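Local structure of putative SAM-dependent O-methyltranferase (Podospora anserina, 4YMH) at residues Y84-V95 / Y114-I123; C171-T180 / W197-S208. The protein binds S-adenosyl-L-homocysteine and probably transfers methyl groups from S-adenosylmethionine to oxygen atoms, as in the cation-dependent O-methyltransferase family. One frame throughout, in Å; residues are numbered along the deposited sequence.

Contact 1: Y84-V95 / Y114-I123; sequences YEGTRDTKAEIV and YGVGDRVKLI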
loop_
_atom_site.group_PDB
_atom_site.type_symbol
_atom_site.label_atom_id
_atom_site.label_comp_id
_atom_site.label_asym_id
_atom_site.label_seq_id
_atom_site.Cartn_x
_atom_site.Cartn_y
_atom_site.Cartn_z
ATOM N N TYR A 84 17.748 4.795 -3.965
ATOM C CA TYR A 84 19.111 4.355 -4.242
ATOM C C TYR A 84 19.383 3.002 -3.582
ATOM O O TYR A 84 19.855 2.055 -4.235
ATOM C CB TYR A 84 20.115 5.429 -3.769
ATOM C CG TYR A 84 21.579 5.065 -3.965
ATOM C CD1 TYR A 84 22.210 5.263 -5.188
ATOM C CD2 TYR A 84 22.322 4.522 -2.929
ATOM C CE1 TYR A 84 23.540 4.926 -5.373
ATOM C CE2 TYR A 84 23.662 4.174 -3.103
ATOM C CZ TYR A 84 24.265 4.382 -4.328
ATOM O OH TYR A 84 25.589 4.049 -4.508
ATOM N N GLU A 85 19.053 2.890 -2.299
ATOM C CA GLU A 85 19.271 1.630 -1.586
ATOM C C GLU A 85 18.442 0.501 -2.200
ATOM O O GLU A 85 18.892 -0.653 -2.281
ATOM C CB GLU A 85 18.923 1.772 -0.097
ATOM C CG GLU A 85 19.936 2.566 0.743
ATOM C CD GLU A 85 21.249 1.828 0.980
ATOM O OE1 GLU A 85 21.381 0.649 0.570
ATOM O OE2 GLU A 85 22.154 2.435 1.592
ATOM N N GLY A 86 17.232 0.836 -2.634
ATOM C CA GLY A 86 16.337 -0.175 -3.172
ATOM C C GLY A 86 16.683 -0.624 -4.577
ATOM O O GLY A 86 16.107 -1.590 -5.077
ATOM N N THR A 87 17.610 0.081 -5.225
ATOM C CA THR A 87 18.007 -0.285 -6.584
ATOM C C THR A 87 19.511 -0.548 -6.766
ATOM O O THR A 87 20.044 -0.400 -7.869
ATOM C CB THR A 87 17.583 0.809 -7.573
ATOM O OG1 THR A 87 18.128 2.066 -7.153
ATOM C CG2 THR A 87 16.066 0.896 -7.653
ATOM N N ARG A 88 20.187 -0.954 -5.696
ATOM C CA ARG A 88 21.614 -1.238 -5.759
ATOM C C ARG A 88 21.954 -2.341 -6.764
ATOM O O ARG A 88 22.994 -2.292 -7.408
ATOM C CB ARG A 88 22.149 -1.639 -4.384
ATOM C CG ARG A 88 22.424 -0.485 -3.459
ATOM C CD ARG A 88 23.042 -0.957 -2.161
ATOM N NE ARG A 88 23.231 0.159 -1.242
ATOM C CZ ARG A 88 24.326 0.910 -1.188
ATOM N NH1 ARG A 88 25.351 0.658 -1.994
ATOM N NH2 ARG A 88 24.396 1.910 -0.321
ATOM N N ASP A 89 21.083 -3.334 -6.888
ATOM C CA ASP A 89 21.380 -4.493 -7.727
ATOM C C ASP A 89 21.308 -4.188 -9.219
ATOM O O ASP A 89 22.036 -4.777 -10.014
ATOM C CB ASP A 89 20.436 -5.652 -7.388
ATOM C CG ASP A 89 20.863 -6.405 -6.135
ATOM O OD1 ASP A 89 22.011 -6.207 -5.681
ATOM O OD2 ASP A 89 20.058 -7.205 -5.610
ATOM N N THR A 90 20.440 -3.260 -9.597
ATOM C CA THR A 90 20.241 -2.928 -11.004
ATOM C C THR A 90 20.911 -1.622 -11.432
ATOM O O THR A 90 20.976 -1.312 -12.624
ATOM C CB THR A 90 18.763 -2.798 -11.318
ATOM O OG1 THR A 90 18.269 -1.601 -10.706
ATOM C CG2 THR A 90 18.005 -3.990 -10.770
ATOM N N LYS A 91 21.369 -0.848 -10.453
ATOM C CA LYS A 91 21.929 0.477 -10.702
ATOM C C LYS A 91 20.957 1.342 -11.519
ATOM O O LYS A 91 21.348 1.978 -12.500
ATOM C CB LYS A 91 23.281 0.364 -11.411
ATOM C CG LYS A 91 24.267 -0.606 -10.745
ATOM C CD LYS A 91 24.685 -0.156 -9.352
ATOM C CE LYS A 91 25.607 -1.177 -8.688
ATOM N NZ LYS A 91 27.053 -0.856 -8.853
ATOM N N ALA A 92 19.686 1.329 -11.123
ATOM C CA ALA A 92 18.683 2.220 -11.701
ATOM C C ALA A 92 19.123 3.680 -11.634
ATOM O O ALA A 92 19.739 4.114 -10.649
ATOM C CB ALA A 92 17.334 2.056 -10.982
ATOM N N GLU A 93 18.807 4.427 -12.688
ATOM C CA GLU A 93 18.976 5.873 -12.678
ATOM C C GLU A 93 17.894 6.489 -11.810
ATOM O O GLU A 93 16.722 6.116 -11.876
ATOM C CB GLU A 93 18.919 6.467 -14.094
ATOM C CG GLU A 93 19.190 7.982 -14.126
ATOM C CD GLU A 93 19.029 8.614 -15.511
ATOM O OE1 GLU A 93 18.469 7.964 -16.418
ATOM O OE2 GLU A 93 19.475 9.770 -15.694
ATOM N N ILE A 94 18.301 7.432 -10.980
ATOM C CA ILE A 94 17.376 8.140 -10.114
ATOM C C ILE A 94 17.499 9.622 -10.405
ATOM O O ILE A 94 18.573 10.193 -10.276
ATOM C CB ILE A 94 17.665 7.845 -8.646
ATOM C CG1 ILE A 94 17.484 6.348 -8.402
ATOM C CG2 ILE A 94 16.743 8.647 -7.740
ATOM C CD1 ILE A 94 18.222 5.850 -7.233
ATOM N N VAL A 95 16.406 10.221 -10.859
ATOM C CA VAL A 95 16.373 11.640 -11.160
ATOM C C VAL A 95 15.535 12.306 -10.083
ATOM O O VAL A 95 14.423 11.868 -9.793
ATOM C CB VAL A 95 15.772 11.923 -12.556
ATOM C CG1 VAL A 95 15.607 13.431 -12.784
ATOM C CG2 VAL A 95 16.630 11.283 -13.640
ATOM N N TYR A 114 27.389 10.041 1.119
ATOM C CA TYR A 114 26.827 8.695 1.025
ATOM C C TYR A 114 27.587 7.849 0.015
ATOM O O TYR A 114 27.534 6.615 0.055
ATOM C CB TYR A 114 25.357 8.774 0.626
ATOM C CG TYR A 114 24.479 7.702 1.216
ATOM C CD1 TYR A 114 24.268 6.497 0.547
ATOM C CD2 TYR A 114 23.848 7.895 2.433
ATOM C CE1 TYR A 114 23.464 5.511 1.088
ATOM C CE2 TYR A 114 23.026 6.919 2.980
ATOM C CZ TYR A 114 22.835 5.733 2.302
ATOM O OH TYR A 114 22.017 4.767 2.849
ATOM N N GLY A 115 28.282 8.522 -0.897
ATOM C CA GLY A 115 29.037 7.848 -1.935
ATOM C C GLY A 115 28.159 7.273 -3.032
ATOM O O GLY A 115 28.420 6.177 -3.521
ATOM N N VAL A 116 27.121 8.002 -3.427
ATOM C CA VAL A 116 26.296 7.558 -4.545
ATOM C C VAL A 116 27.100 7.681 -5.837
ATOM O O VAL A 116 28.061 8.448 -5.911
ATOM C CB VAL A 116 24.978 8.360 -4.653
ATOM C CG1 VAL A 116 24.218 8.299 -3.341
ATOM C CG2 VAL A 116 25.254 9.801 -5.039
ATOM N N GLY A 117 26.727 6.916 -6.854
ATOM C CA GLY A 117 27.439 6.984 -8.113
ATOM C C GLY A 117 26.914 8.102 -8.983
ATOM O O GLY A 117 26.259 9.027 -8.503
ATOM N N ASP A 118 27.130 8.009 -10.271
ATOM C CA ASP A 118 26.602 8.963 -11.211
ATOM C C ASP A 118 25.124 8.735 -11.391
ATOM O O ASP A 118 24.437 9.569 -11.906
ATOM C CB ASP A 118 27.264 8.771 -12.573
ATOM C CG ASP A 118 28.588 9.506 -12.692
ATOM O OD1 ASP A 118 28.860 10.051 -13.763
ATOM O OD2 ASP A 118 29.352 9.549 -11.713
ATOM N N ARG A 119 24.634 7.578 -10.990
ATOM C CA ARG A 119 23.223 7.244 -11.247
ATOM C C ARG A 119 22.175 8.073 -10.493
ATOM O O ARG A 119 20.989 8.009 -10.829
ATOM C CB ARG A 119 22.971 5.755 -10.972
ATOM C CG ARG A 119 23.051 5.277 -9.529
ATOM C CD ARG A 119 22.941 3.728 -9.528
ATOM N NE ARG A 119 22.910 3.123 -8.194
ATOM C CZ ARG A 119 21.799 2.817 -7.526
ATOM N NH1 ARG A 119 20.614 3.063 -8.057
ATOM N NH2 ARG A 119 21.870 2.268 -6.323
ATOM N N VAL A 120 22.589 8.833 -9.481
ATOM C CA VAL A 120 21.685 9.779 -8.819
ATOM C C VAL A 120 21.920 11.174 -9.375
ATOM O O VAL A 120 23.016 11.682 -9.311
ATOM C CB VAL A 120 21.876 9.802 -7.298
ATOM C CG1 VAL A 120 20.999 10.866 -6.670
ATOM C CG2 VAL A 120 21.582 8.429 -6.709
ATOM N N LYS A 121 20.884 11.779 -9.929
ATOM C CA LYS A 121 21.009 13.023 -10.662
ATOM C C LYS A 121 20.033 14.049 -10.095
ATOM O O LYS A 121 18.826 13.878 -10.204
ATOM C CB LYS A 121 20.741 12.780 -12.147
ATOM C CG LYS A 121 20.977 13.979 -13.049
ATOM C CD LYS A 121 20.649 13.623 -14.492
ATOM C CE LYS A 121 20.954 14.771 -15.440
ATOM N NZ LYS A 121 20.662 14.402 -16.854
ATOM N N LEU A 122 20.563 15.095 -9.466
ATOM C CA LEU A 122 19.720 16.162 -8.934
ATOM C C LEU A 122 19.611 17.298 -9.939
ATOM O O LEU A 122 20.615 17.831 -10.406
ATOM C CB LEU A 122 20.269 16.688 -7.609
ATOM C CG LEU A 122 19.533 17.863 -6.962
ATOM C CD1 LEU A 122 18.081 17.528 -6.699
ATOM C CD2 LEU A 122 20.224 18.263 -5.670
ATOM N N ILE A 123 18.379 17.651 -10.278
ATOM C CA ILE A 123 18.124 18.721 -11.219
ATOM C C ILE A 123 17.472 19.891 -10.498
ATOM O O ILE A 123 16.402 19.761 -9.870
ATOM C CB ILE A 123 17.243 18.236 -12.389
ATOM C CG1 ILE A 123 17.958 17.089 -13.121
ATOM C CG2 ILE A 123 16.922 19.386 -13.340
ATOM C CD1 ILE A 123 17.205 16.536 -14.295
HETATM O O HOH W 1 26.978 4.045 -1.391
HETATM O O HOH W 2 26.300 4.283 -7.065
#
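Arg119 reaches from the turn before strand 120-123 to Tyr84 at the end of helix 78-86 and to the loop beyond. Its CG sits between the backbone N and the carbonyl carbon (chi1 68°); this turn, followed by an extended chain, carries the guanidinium over Tyr84 and on to Thr87 and Ala92. CB and CG pass the carbonyl oxygen of Ala92, and Arg119 CD rests 3.6 Å from Lys91 CA. NE, CZ and NH2 of Arg119 lie over one face of the Tyr84 ring, toward its CD1-CE1 rim (NH2 3.2 Å from CD1), the planes 17° apart, while Val116 CG1 makes a CH-pi contact with the other face. Arg119 NH1 donates to Thr87 OG1 (2.8 Å) and, on an in-plane lone pair, to Ala92 O (2.9 Å). Arg119 NH2 donates to Tyr84 O at 2.9 Å. An arginine suits this place because its flat guanidinium can stack on the ring and donate several hydrogen bonds at once.

Nearby, Tyr114 OH donates to the anti lone pair of Glu85 OE2 (2.7 Å); Arg88 also grips this carboxylate, side-on through NE and NH2. Ile94 N donates to Arg119 O, and Lys121 N to Ile94 O, pairing the parallel strands of the beta-alpha-beta unit 93-98, 101-114, 120-124. Three bonds in or near its plane fix the guanidinium's rotation, and the two carbonyls would probably favour its positive charge.

Contact 2: C171-T180 / W197-S208; sequences CDNVFARGLT and WNGCGQALDKFS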
loop_
_atom_site.group_PDB
_atom_site.type_symbol
_atom_site.label_atom_id
_atom_site.label_comp_id
_atom_site.label_asym_id
_atom_site.label_seq_id
_atom_site.Cartn_x
_atom_site.Cartn_y
_atom_site.Cartn_z
ATOM N N CYS A 171 1.926 9.386 -5.171
ATOM C CA CYS A 171 1.823 10.771 -4.702
ATOM C C CYS A 171 1.653 10.795 -3.188
ATOM O O CYS A 171 0.721 10.189 -2.653
ATOM C CB CYS A 171 0.656 11.483 -5.381
ATOM S SG CYS A 171 0.655 11.365 -7.196
ATOM N N ASP A 172 2.546 11.516 -2.510
ATOM C CA ASP A 172 2.626 11.509 -1.049
ATOM C C ASP A 172 1.873 12.683 -0.397
ATOM O O ASP A 172 1.677 13.728 -1.020
ATOM C CB ASP A 172 4.099 11.529 -0.637
ATOM C CG ASP A 172 4.331 10.943 0.726
ATOM O OD1 ASP A 172 3.537 10.076 1.138
ATOM O OD2 ASP A 172 5.314 11.343 1.385
ATOM N N ASN A 173 1.471 12.504 0.863
ATOM C CA ASN A 173 0.774 13.542 1.630
ATOM C C ASN A 173 -0.545 14.014 1.046
ATOM O O ASN A 173 -0.953 15.151 1.292
ATOM C CB ASN A 173 1.672 14.777 1.797
ATOM C CG ASN A 173 2.922 14.477 2.577
ATOM O OD1 ASN A 173 4.034 14.528 2.042
ATOM N ND2 ASN A 173 2.752 14.160 3.853
ATOM N N VAL A 174 -1.233 13.161 0.297
ATOM C CA VAL A 174 -2.447 13.613 -0.381
ATOM C C VAL A 174 -3.579 13.969 0.603
ATOM O O VAL A 174 -4.474 14.758 0.274
ATOM C CB VAL A 174 -2.878 12.541 -1.425
ATOM C CG1 VAL A 174 -4.153 12.934 -2.164
ATOM C CG2 VAL A 174 -1.757 12.390 -2.439
ATOM N N PHE A 175 -3.534 13.421 1.814
ATOM C CA PHE A 175 -4.566 13.726 2.813
ATOM C C PHE A 175 -4.397 15.101 3.456
ATOM O O PHE A 175 -5.331 15.606 4.071
ATOM C CB PHE A 175 -4.563 12.688 3.938
ATOM C CG PHE A 175 -5.201 11.370 3.567
ATOM C CD1 PHE A 175 -5.934 11.227 2.396
ATOM C CD2 PHE A 175 -5.079 10.282 4.411
ATOM C CE1 PHE A 175 -6.532 10.010 2.079
ATOM C CE2 PHE A 175 -5.667 9.058 4.090
ATOM C CZ PHE A 175 -6.392 8.927 2.929
ATOM N N ALA A 176 -3.192 15.657 3.372
ATOM C CA ALA A 176 -2.870 16.926 4.041
ATOM C C ALA A 176 -3.301 16.866 5.513
ATOM O O ALA A 176 -4.038 17.733 5.998
ATOM C CB ALA A 176 -3.550 18.111 3.318
ATOM N N ARG A 177 -2.882 15.796 6.180
ATOM C CA ARG A 177 -3.160 15.526 7.594
ATOM C C ARG A 177 -4.626 15.205 7.882
ATOM O O ARG A 177 -5.027 15.080 9.046
ATOM C CB ARG A 177 -2.705 16.715 8.449
ATOM C CG ARG A 177 -1.259 17.138 8.192
ATOM C CD ARG A 177 -0.296 16.068 8.635
ATOM N NE ARG A 177 1.032 16.624 8.894
ATOM C CZ ARG A 177 2.082 16.504 8.088
ATOM N NH1 ARG A 177 1.984 15.833 6.947
ATOM N NH2 ARG A 177 3.244 17.052 8.433
ATOM N N GLY A 178 -5.418 15.064 6.825
ATOM C CA GLY A 178 -6.846 14.844 6.942
ATOM C C GLY A 178 -7.626 16.013 6.369
ATOM O O GLY A 178 -8.796 15.893 6.053
ATOM N N LEU A 179 -6.963 17.150 6.187
ATOM C CA LEU A 179 -7.691 18.357 5.803
ATOM C C LEU A 179 -8.111 18.375 4.331
ATOM O O LEU A 179 -8.995 19.163 3.946
ATOM C CB LEU A 179 -6.857 19.604 6.136
ATOM C CG LEU A 179 -6.489 19.770 7.619
ATOM C CD1 LEU A 179 -5.838 21.148 7.861
ATOM C CD2 LEU A 179 -7.699 19.588 8.521
ATOM N N THR A 180 -7.521 17.502 3.515
ATOM C CA THR A 180 -8.003 17.315 2.141
ATOM C C THR A 180 -9.461 16.861 2.138
ATOM O O THR A 180 -10.270 17.282 1.298
ATOM C CB THR A 180 -7.140 16.275 1.374
ATOM O OG1 THR A 180 -5.824 16.805 1.185
ATOM C CG2 THR A 180 -7.753 15.953 0.020
ATOM N N TRP A 197 -1.861 23.756 5.981
ATOM C CA TRP A 197 -2.356 22.447 5.556
ATOM C C TRP A 197 -3.769 22.519 4.974
ATOM O O TRP A 197 -4.133 21.692 4.153
ATOM C CB TRP A 197 -2.299 21.436 6.710
ATOM C CG TRP A 197 -0.898 20.934 6.941
ATOM C CD1 TRP A 197 -0.110 21.161 8.028
ATOM C CD2 TRP A 197 -0.121 20.143 6.038
ATOM N NE1 TRP A 197 1.114 20.553 7.860
ATOM C CE2 TRP A 197 1.127 19.915 6.646
ATOM C CE3 TRP A 197 -0.369 19.591 4.775
ATOM C CZ2 TRP A 197 2.134 19.162 6.034
ATOM C CZ3 TRP A 197 0.625 18.845 4.168
ATOM C CH2 TRP A 197 1.868 18.641 4.799
ATOM N N ASN A 198 -4.557 23.503 5.386
ATOM C CA ASN A 198 -5.890 23.681 4.813
ATOM C C ASN A 198 -5.783 24.106 3.356
ATOM O O ASN A 198 -6.539 23.634 2.500
ATOM C CB ASN A 198 -6.690 24.722 5.609
ATOM C CG ASN A 198 -7.631 24.091 6.618
ATOM O OD1 ASN A 198 -8.424 23.201 6.288
ATOM N ND2 ASN A 198 -7.534 24.536 7.862
ATOM N N GLY A 199 -4.840 25.011 3.084
ATOM C CA GLY A 199 -4.546 25.383 1.708
ATOM C C GLY A 199 -4.153 24.169 0.875
ATOM O O GLY A 199 -4.680 23.936 -0.241
ATOM N N CYS A 200 -3.213 23.392 1.417
ATOM C CA CYS A 200 -2.793 22.167 0.743
ATOM C C CYS A 200 -3.977 21.243 0.497
ATOM O O CYS A 200 -4.108 20.675 -0.570
ATOM C CB CYS A 200 -1.722 21.431 1.547
ATOM S SG CYS A 200 -0.131 22.314 1.545
ATOM N N GLY A 201 -4.846 21.106 1.487
ATOM C CA GLY A 201 -5.979 20.210 1.368
ATOM C C GLY A 201 -6.940 20.631 0.280
ATOM O O GLY A 201 -7.464 19.790 -0.431
ATOM N N GLN A 202 -7.187 21.931 0.146
ATOM C CA GLN A 202 -8.065 22.402 -0.930
ATOM C C GLN A 202 -7.473 22.061 -2.300
ATOM O O GLN A 202 -8.187 21.570 -3.212
ATOM C CB GLN A 202 -8.310 23.911 -0.801
ATOM C CG GLN A 202 -9.039 24.246 0.489
ATOM C CD GLN A 202 -8.929 25.711 0.870
ATOM O OE1 GLN A 202 -8.436 26.537 0.096
ATOM N NE2 GLN A 202 -9.385 26.041 2.071
ATOM N N ALA A 203 -6.166 22.315 -2.447
ATOM C CA ALA A 203 -5.515 22.000 -3.720
ATOM C C ALA A 203 -5.536 20.481 -4.005
ATOM O O ALA A 203 -5.765 20.034 -5.135
ATOM C CB ALA A 203 -4.075 22.534 -3.733
ATOM N N LEU A 204 -5.308 19.692 -2.965
ATOM C CA LEU A 204 -5.204 18.245 -3.108
ATOM C C LEU A 204 -6.561 17.603 -3.352
ATOM O O LEU A 204 -6.654 16.555 -3.999
ATOM C CB LEU A 204 -4.538 17.647 -1.872
ATOM C CG LEU A 204 -3.028 17.910 -1.875
ATOM C CD1 LEU A 204 -2.411 17.677 -0.495
ATOM C CD2 LEU A 204 -2.348 17.039 -2.931
ATOM N N ASP A 205 -7.616 18.241 -2.853
ATOM C CA ASP A 205 -8.962 17.762 -3.132
ATOM C C ASP A 205 -9.274 17.995 -4.616
ATOM O O ASP A 205 -9.814 17.107 -5.304
ATOM C CB ASP A 205 -9.986 18.464 -2.237
ATOM C CG ASP A 205 -11.417 18.152 -2.628
ATOM O OD1 ASP A 205 -11.820 16.963 -2.616
ATOM O OD2 ASP A 205 -12.138 19.113 -2.977
ATOM N N LYS A 206 -8.928 19.180 -5.121
ATOM C CA LYS A 206 -9.114 19.413 -6.558
ATOM C C LYS A 206 -8.289 18.427 -7.417
ATOM O O LYS A 206 -8.770 17.910 -8.428
ATOM C CB LYS A 206 -8.744 20.855 -6.911
ATOM C CG LYS A 206 -9.724 21.889 -6.368
ATOM C CD LYS A 206 -9.417 23.272 -6.920
ATOM C CE LYS A 206 -10.466 24.292 -6.484
ATOM N NZ LYS A 206 -10.280 24.709 -5.068
ATOM N N PHE A 207 -7.050 18.190 -6.996
ATOM C CA PHE A 207 -6.150 17.223 -7.634
ATOM C C PHE A 207 -6.816 15.845 -7.735
ATOM O O PHE A 207 -6.943 15.255 -8.832
ATOM C CB PHE A 207 -4.846 17.139 -6.840
ATOM C CG PHE A 207 -3.958 15.961 -7.205
ATOM C CD1 PHE A 207 -3.375 15.873 -8.460
ATOM C CD2 PHE A 207 -3.688 14.964 -6.275
ATOM C CE1 PHE A 207 -2.534 14.791 -8.793
ATOM C CE2 PHE A 207 -2.864 13.881 -6.602
ATOM C CZ PHE A 207 -2.285 13.807 -7.863
ATOM N N SER A 208 -7.268 15.367 -6.578
ATOM C CA SER A 208 -7.875 14.040 -6.463
ATOM C C SER A 208 -9.112 13.911 -7.335
ATOM O O SER A 208 -9.292 12.897 -7.996
ATOM C CB SER A 208 -8.242 13.735 -5.011
ATOM O OG SER A 208 -7.087 13.675 -4.204
HETATM O O HOH W 3 -9.857 21.719 4.410
#
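The loop leaving strand 167-171 of the Rossmann-like sheet folds down on helix 194-212, and at one end of this contact Arg177 lies over the indole of Trp197. Arg177 CG stands above the five-membered ring, a CH-pi contact 3.9 Å from its centroid. The chain bends at chi2 (-66°), which carries the Arg177 guanidinium over the CZ2 rim of the indole, Arg177 CZ 3.4 Å from Trp197 CZ2, with the planes 36° apart; NH1 goes on to a salt bridge with Asp226. A broad indole suits this place because it meets both the aliphatic and the charged part of the arginine, while Trp197 CE3 packs against Ala176 CB at 3.8 Å. Replacing Trp197 by alanine is likely to open a gap beneath Arg177 and Ala176 and to leave the aliphatic part of the arginine with no ring to rest on.

Further along, the loop presses so near the helix that Thr180 CA is 3.6 Å from Gly201 CA; a side chain at Gly201 would run into the backbone of Leu179 and Thr180. Thr180 OG1 donates to Val174 O (2.6 Å), satisfying that carbonyl inside the loop, and also touches Leu204 CB. Leu204 CD1 packs against Asn173 O and Ala176 CB, and Cys171 SG meets the edge of the Phe207 ring, 3.9 Å from CZ. Tyr19 of the second subunit is hydrogen-bonded to Asp205 OD1 and packs on Thr180. No direct hydrogen bond joins the segments: this is close loop-on-helix packing at the C-terminal end of a parallel strand, where class I methyltransferases hold their cofactor.

Overall arrangement
Contact 1 and contact 2 lie on opposite sides of the chain's centre, about 30 Å apart between centres, and share no element beyond the one mixed sheet. Contact 1 is partly buried at an outer edge, where strands 93-98 and 120-124 pair; it combines strand hydrogen bonds and charged side chains with packing round the Tyr84 ring. Contact 2 is buried, more closely engaged by the second subunit, and joins a loop to helix 194-212 chiefly by apolar packing. Both reach toward the bound S-adenosyl-L-homocysteine, by Ile123 and by Asn173. Each lays an arginine against an aromatic ring, but the guanidinium bonds across the segments only in contact 1; in contact 2 its salt bridge leads elsewhere.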